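Local coordinates for Lactamase_B domain-containing protein (Pontibacter korlensis, PDB 6XFR) that probably hydrolyses beta-lactam antibiotics to substituted beta-amino acids as a zinc-dependent, class B1 metallo-beta-lactamase, at residues 81-86 / 155-160; 135-140 / 145-150. One frame throughout, in Å; residues are numbered along the deposited sequence.

Contact 1. Residues 81-86 / 155-160; sequences DDKLGG and ILFGGC. With ZN (zinc ion), chain O; SO4 (sulfate ion), chain X.
Asp-82 and Cys-160 meet on a zinc ion, the Asp-Cys-His site of a B1 metallo-beta-lactamase, which sits where helix 81-84 meets the end of strand 155-159 in the alpha-beta/beta-alpha fold. Asp-82 OD2 binds the zinc at 2.2 Å and Cys-160 SG binds it at 2.4 Å, a water is a further ligand, and His-202 supplies the third protein ligand. Sharing one metal brings Asp-82 OD2 to 3.3 Å from Cys-160 SG. The other carboxylate oxygen, Asp-82 OD1, lies near O1 of a sulfate, probably from the crystallisation liquor, whose O4 takes a weak hydrogen bond from the Asp-82 backbone N.

Behind this first shell runs Lys-83. Its chain bends at chi2 (-80°) and chi3 (88°), so that CG and CD lie against the cysteine sulfur while the amine turns away from the metal to a salt bridge with Asp-48 and hydrogen bonds with Ser-33 and Ser-201. On strand 155-159, Phe-157 reaches toward the same lysine, and the ring meets the amine with its edge, Phe-157 CZ lying 4.5 Å from Lys-83 NZ. Over the centre of one ring face sits the backbone N of Gly-159, 3.7 Å above the plane.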
loop_
_atom_site.group_PDB
_atom_site.type_symbol
_atom_site.label_atom_id
_atom_site.label_comp_id
_atom_site.label_asym_id
_atom_site.label_seq_id
_atom_site.Cartn_x
_atom_site.Cartn_y
_atom_site.Cartn_z
ATOM N N ASP B 81 -10.322 13.955 -16.698
ATOM C CA ASP B 81 -9.047 13.795 -17.389
ATOM C C ASP B 81 -8.105 12.869 -16.627
ATOM O O ASP B 81 -7.355 12.100 -17.242
ATOM C CB ASP B 81 -8.398 15.163 -17.618
ATOM C CG ASP B 81 -8.795 15.809 -18.964
ATOM O OD1 ASP B 81 -8.365 16.955 -19.216
ATOM O OD2 ASP B 81 -9.532 15.189 -19.768
ATOM N N ASP B 82 -8.137 12.915 -15.284
ATOM C CA ASP B 82 -7.210 12.117 -14.470
ATOM C C ASP B 82 -7.463 10.620 -14.596
ATOM O O ASP B 82 -6.522 9.845 -14.432
ATOM C CB ASP B 82 -7.238 12.560 -12.988
ATOM C CG ASP B 82 -8.536 12.191 -12.246
ATOM O OD1 ASP B 82 -9.624 12.166 -12.848
ATOM O OD2 ASP B 82 -8.491 11.973 -11.019
ATOM N N LYS B 83 -8.676 10.192 -14.940
ATOM C CA LYS B 83 -8.937 8.777 -15.189
ATOM C C LYS B 83 -9.147 8.434 -16.659
ATOM O O LYS B 83 -9.176 7.242 -16.996
ATOM C CB LYS B 83 -10.166 8.293 -14.390
ATOM C CG LYS B 83 -10.175 8.717 -12.889
ATOM C CD LYS B 83 -9.298 7.856 -11.967
ATOM C CE LYS B 83 -7.864 8.405 -11.927
ATOM N NZ LYS B 83 -6.851 7.672 -11.111
ATOM N N LEU B 84 -9.248 9.426 -17.555
ATOM C CA LEU B 84 -9.591 9.131 -18.948
ATOM C C LEU B 84 -8.882 10.007 -19.980
ATOM O O LEU B 84 -9.016 9.731 -21.177
ATOM C CB LEU B 84 -11.114 9.274 -19.124
ATOM C CG LEU B 84 -11.748 9.451 -20.489
ATOM C CD1 LEU B 84 -11.992 8.093 -21.140
ATOM C CD2 LEU B 84 -13.029 10.225 -20.317
ATOM N N GLY B 85 -8.085 11.002 -19.565
ATOM C CA GLY B 85 -7.426 11.921 -20.467
ATOM C C GLY B 85 -6.323 11.322 -21.321
ATOM O O GLY B 85 -5.723 12.036 -22.132
ATOM N N GLY B 86 -6.022 10.037 -21.149
ATOM C CA GLY B 86 -5.049 9.398 -22.003
ATOM C C GLY B 86 -5.723 8.429 -22.959
ATOM O O GLY B 86 -5.054 7.583 -23.560
ATOM N N ILE B 155 -9.238 -7.168 -4.341
ATOM C CA ILE B 155 -8.737 -5.812 -4.485
ATOM C C ILE B 155 -9.859 -4.944 -5.053
ATOM O O ILE B 155 -10.410 -5.252 -6.119
ATOM C CB ILE B 155 -7.513 -5.785 -5.412
ATOM C CG1 ILE B 155 -6.335 -6.535 -4.781
ATOM C CG2 ILE B 155 -7.137 -4.334 -5.757
ATOM C CD1 ILE B 155 -4.988 -6.330 -5.502
ATOM N N LEU B 156 -10.183 -3.857 -4.361
ATOM C CA LEU B 156 -11.233 -2.948 -4.801
ATOM C C LEU B 156 -10.617 -1.611 -5.198
ATOM O O LEU B 156 -10.008 -0.931 -4.368
ATOM C CB LEU B 156 -12.276 -2.743 -3.710
ATOM C CG LEU B 156 -13.230 -1.606 -4.049
ATOM C CD1 LEU B 156 -14.173 -2.018 -5.169
ATOM C CD2 LEU B 156 -13.999 -1.137 -2.776
ATOM N N PHE B 157 -10.754 -1.253 -6.464
ATOM C CA PHE B 157 -10.339 0.053 -6.976
ATOM C C PHE B 157 -11.534 1.002 -6.974
ATOM O O PHE B 157 -12.533 0.746 -7.664
ATOM C CB PHE B 157 -9.788 -0.049 -8.389
ATOM C CG PHE B 157 -9.369 1.252 -8.937
ATOM C CD1 PHE B 157 -8.174 1.834 -8.521
ATOM C CD2 PHE B 157 -10.151 1.910 -9.857
ATOM C CE1 PHE B 157 -7.757 3.064 -9.012
ATOM C CE2 PHE B 157 -9.741 3.147 -10.355
ATOM C CZ PHE B 157 -8.526 3.718 -9.928
ATOM N N GLY B 158 -11.449 2.051 -6.155
ATOM C CA GLY B 158 -12.513 3.014 -5.943
ATOM C C GLY B 158 -12.344 4.361 -6.608
ATOM O O GLY B 158 -13.202 5.223 -6.425
ATOM N N GLY B 159 -11.237 4.608 -7.298
ATOM C CA GLY B 159 -11.042 5.861 -8.009
ATOM C C GLY B 159 -11.261 7.062 -7.119
ATOM O O GLY B 159 -11.011 7.012 -5.905
ATOM N N CYS B 160 -11.791 8.138 -7.695
ATOM C CA CYS B 160 -11.975 9.335 -6.896
ATOM C C CYS B 160 -13.227 9.257 -6.020
ATOM O O CYS B 160 -13.454 10.167 -5.213
ATOM C CB CYS B 160 -12.038 10.572 -7.813
ATOM S SG CYS B 160 -10.843 10.551 -9.191
HETATM ZN ZN ZN O . -9.714 12.615 -9.253
HETATM S S SO4 X . -9.428 16.220 -12.405
HETATM O O1 SO4 X . -9.878 15.022 -11.688
HETATM O O2 SO4 X . -8.607 17.012 -11.470
HETATM O O3 SO4 X . -10.593 16.978 -12.850
HETATM O O4 SO4 X . -8.669 15.888 -13.613
HETATM O O HOH W 1 -10.450 13.868 -7.458
#

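Contact 2. Residues 135-140 / 145-150; sequences YFPGGG and NVVVYL
Asn-145 reaches across to Gly-138 and Gly-140 with both ends of its amide. From CB the side chain places CG between its own backbone N and carbonyl carbon (chi1 44°), which carries the amide to the glycine-rich loop. There ND2 donates to Gly-138 O at 2.9 Å, nearly in line with that carbonyl although the acceptor lies out of the amide plane. At the other tip, OD1 accepts from Gly-140 N at 3.2 Å, on a lone pair in the carbonyl plane, and also receives the N-H of Thr-142. Three bonds thus fix the rotation of a buried amide next to the zinc ligand His-141.

The loop connects the strands of a beta hairpin: strands 130-135 and 147-150 run antiparallel, and Tyr-135 with Val-147 forms a hydrogen-bonded pair, N to O at 2.9 Å both ways. Beside it, Tyr-135 CB packs on Val-147 CG2 at 4.1 Å, while Arg-191 meets the tyrosine ring in a cation-pi contact. Phe-136 crosses Val-146 at about a right angle, its ring edge toward CG1, and Phe-136 CD1 lies 3.4 Å from Asn-145 O. Gly-138 N sits over the centre of that phenylalanine ring, 3.6 Å above it.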
loop_
_atom_site.group_PDB
_atom_site.type_symbol
_atom_site.label_atom_id
_atom_site.label_comp_id
_atom_site.label_asym_id
_atom_site.label_seq_id
_atom_site.Cartn_x
_atom_site.Cartn_y
_atom_site.Cartn_z
ATOM N N TYR B 135 -18.737 -2.019 -11.379
ATOM C CA TYR B 135 -19.965 -1.802 -10.621
ATOM C C TYR B 135 -20.234 -0.317 -10.428
ATOM O O TYR B 135 -19.302 0.485 -10.285
ATOM C CB TYR B 135 -19.910 -2.501 -9.260
ATOM C CG TYR B 135 -21.101 -2.211 -8.352
ATOM C CD1 TYR B 135 -22.348 -2.754 -8.606
ATOM C CD2 TYR B 135 -20.965 -1.405 -7.249
ATOM C CE1 TYR B 135 -23.424 -2.507 -7.778
ATOM C CE2 TYR B 135 -22.020 -1.157 -6.421
ATOM C CZ TYR B 135 -23.254 -1.711 -6.682
ATOM O OH TYR B 135 -24.307 -1.435 -5.820
ATOM N N PHE B 136 -21.518 0.034 -10.477
ATOM C CA PHE B 136 -21.973 1.408 -10.305
ATOM C C PHE B 136 -22.675 1.519 -8.973
ATOM O O PHE B 136 -23.784 0.989 -8.836
ATOM C CB PHE B 136 -22.923 1.835 -11.430
ATOM C CG PHE B 136 -23.426 3.245 -11.278
ATOM C CD1 PHE B 136 -22.541 4.323 -11.376
ATOM C CD2 PHE B 136 -24.780 3.496 -10.992
ATOM C CE1 PHE B 136 -23.008 5.617 -11.217
ATOM C CE2 PHE B 136 -25.252 4.780 -10.828
ATOM C CZ PHE B 136 -24.381 5.846 -10.945
ATOM N N PRO B 137 -22.075 2.146 -7.962
ATOM C CA PRO B 137 -22.731 2.282 -6.651
ATOM C C PRO B 137 -23.583 3.530 -6.502
ATOM O O PRO B 137 -24.249 3.685 -5.474
ATOM C CB PRO B 137 -21.544 2.322 -5.689
ATOM C CG PRO B 137 -20.443 2.949 -6.482
ATOM C CD PRO B 137 -20.647 2.533 -7.918
ATOM N N GLY B 138 -23.577 4.410 -7.492
ATOM C CA GLY B 138 -24.265 5.682 -7.417
ATOM C C GLY B 138 -23.317 6.858 -7.596
ATOM O O GLY B 138 -22.091 6.727 -7.581
ATOM N N GLY B 139 -23.930 8.023 -7.808
ATOM C CA GLY B 139 -23.152 9.236 -7.941
ATOM C C GLY B 139 -22.482 9.602 -6.624
ATOM O O GLY B 139 -23.069 9.488 -5.544
ATOM N N GLY B 140 -21.249 10.083 -6.728
ATOM C CA GLY B 140 -20.518 10.585 -5.589
ATOM C C GLY B 140 -19.629 11.694 -6.091
ATOM O O GLY B 140 -20.082 12.843 -6.251
ATOM N N ASN B 145 -19.282 7.740 -11.651
ATOM C CA ASN B 145 -18.112 6.995 -11.183
ATOM C C ASN B 145 -18.425 5.511 -10.976
ATOM O O ASN B 145 -19.423 5.158 -10.341
ATOM C CB ASN B 145 -17.572 7.580 -9.870
ATOM C CG ASN B 145 -18.651 7.923 -8.854
ATOM O OD1 ASN B 145 -18.987 9.081 -8.681
ATOM N ND2 ASN B 145 -19.233 6.917 -8.234
ATOM N N VAL B 146 -17.549 4.630 -11.477
ATOM C CA VAL B 146 -17.688 3.189 -11.244
ATOM C C VAL B 146 -16.466 2.664 -10.502
ATOM O O VAL B 146 -15.368 3.218 -10.577
ATOM C CB VAL B 146 -17.901 2.356 -12.533
ATOM C CG1 VAL B 146 -19.302 2.489 -13.017
ATOM C CG2 VAL B 146 -16.891 2.704 -13.618
ATOM N N VAL B 147 -16.662 1.546 -9.814
ATOM C CA VAL B 147 -15.548 0.855 -9.187
ATOM C C VAL B 147 -15.297 -0.450 -9.948
ATOM O O VAL B 147 -16.089 -0.877 -10.794
ATOM C CB VAL B 147 -15.772 0.608 -7.672
ATOM C CG1 VAL B 147 -16.137 1.877 -6.947
ATOM C CG2 VAL B 147 -16.804 -0.497 -7.397
ATOM N N VAL B 148 -14.131 -1.039 -9.689
ATOM C CA VAL B 148 -13.679 -2.295 -10.288
ATOM C C VAL B 148 -13.202 -3.186 -9.156
ATOM O O VAL B 148 -12.421 -2.744 -8.311
ATOM C CB VAL B 148 -12.537 -2.088 -11.307
ATOM C CG1 VAL B 148 -12.093 -3.400 -11.883
ATOM C CG2 VAL B 148 -12.962 -1.126 -12.394
ATOM N N TYR B 149 -13.681 -4.418 -9.122
ATOM C CA TYR B 149 -13.319 -5.356 -8.081
ATOM C C TYR B 149 -12.663 -6.545 -8.745
ATOM O O TYR B 149 -13.107 -6.988 -9.813
ATOM C CB TYR B 149 -14.520 -5.809 -7.245
ATOM C CG TYR B 149 -14.153 -6.618 -5.983
ATOM C CD1 TYR B 149 -13.300 -6.078 -4.983
ATOM C CD2 TYR B 149 -14.672 -7.917 -5.781
ATOM C CE1 TYR B 149 -12.979 -6.797 -3.836
ATOM C CE2 TYR B 149 -14.360 -8.640 -4.621
ATOM C CZ TYR B 149 -13.508 -8.064 -3.665
ATOM O OH TYR B 149 -13.194 -8.774 -2.552
ATOM N N LEU B 150 -11.535 -6.978 -8.166
ATOM C CA LEU B 150 -10.925 -8.262 -8.472
ATOM C C LEU B 150 -11.332 -9.217 -7.351
ATOM O O LEU B 150 -10.787 -9.117 -6.236
ATOM C CB LEU B 150 -9.398 -8.138 -8.563
ATOM C CG LEU B 150 -8.777 -6.920 -9.276
ATOM C CD1 LEU B 150 -7.292 -7.067 -9.560
ATOM C CD2 LEU B 150 -9.499 -6.657 -10.577
#

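In the fold
The centres of the two contacts lie 11 Å apart, and contact 2 falls within the 68-residue span of chain between the two segments of contact 1. They are joined through one mixed sheet, where strands 130-135, 147-150 and 155-159 follow one another antiparallel, so strand 147-150 of contact 2 pairs with the strand of contact 1; Phe-157 N is 2.9 Å from Val-148 O, a probable hydrogen bond. Helix 81-84, by contrast, follows strand 71-75 of the other mixed sheet, and contact 1 therefore ties the two halves of the fold together through the metal. The glycine-rich loop leads to His-141 of the three-histidine zinc site, so contact 1 forms part of the dinuclear centre and contact 2 flanks it.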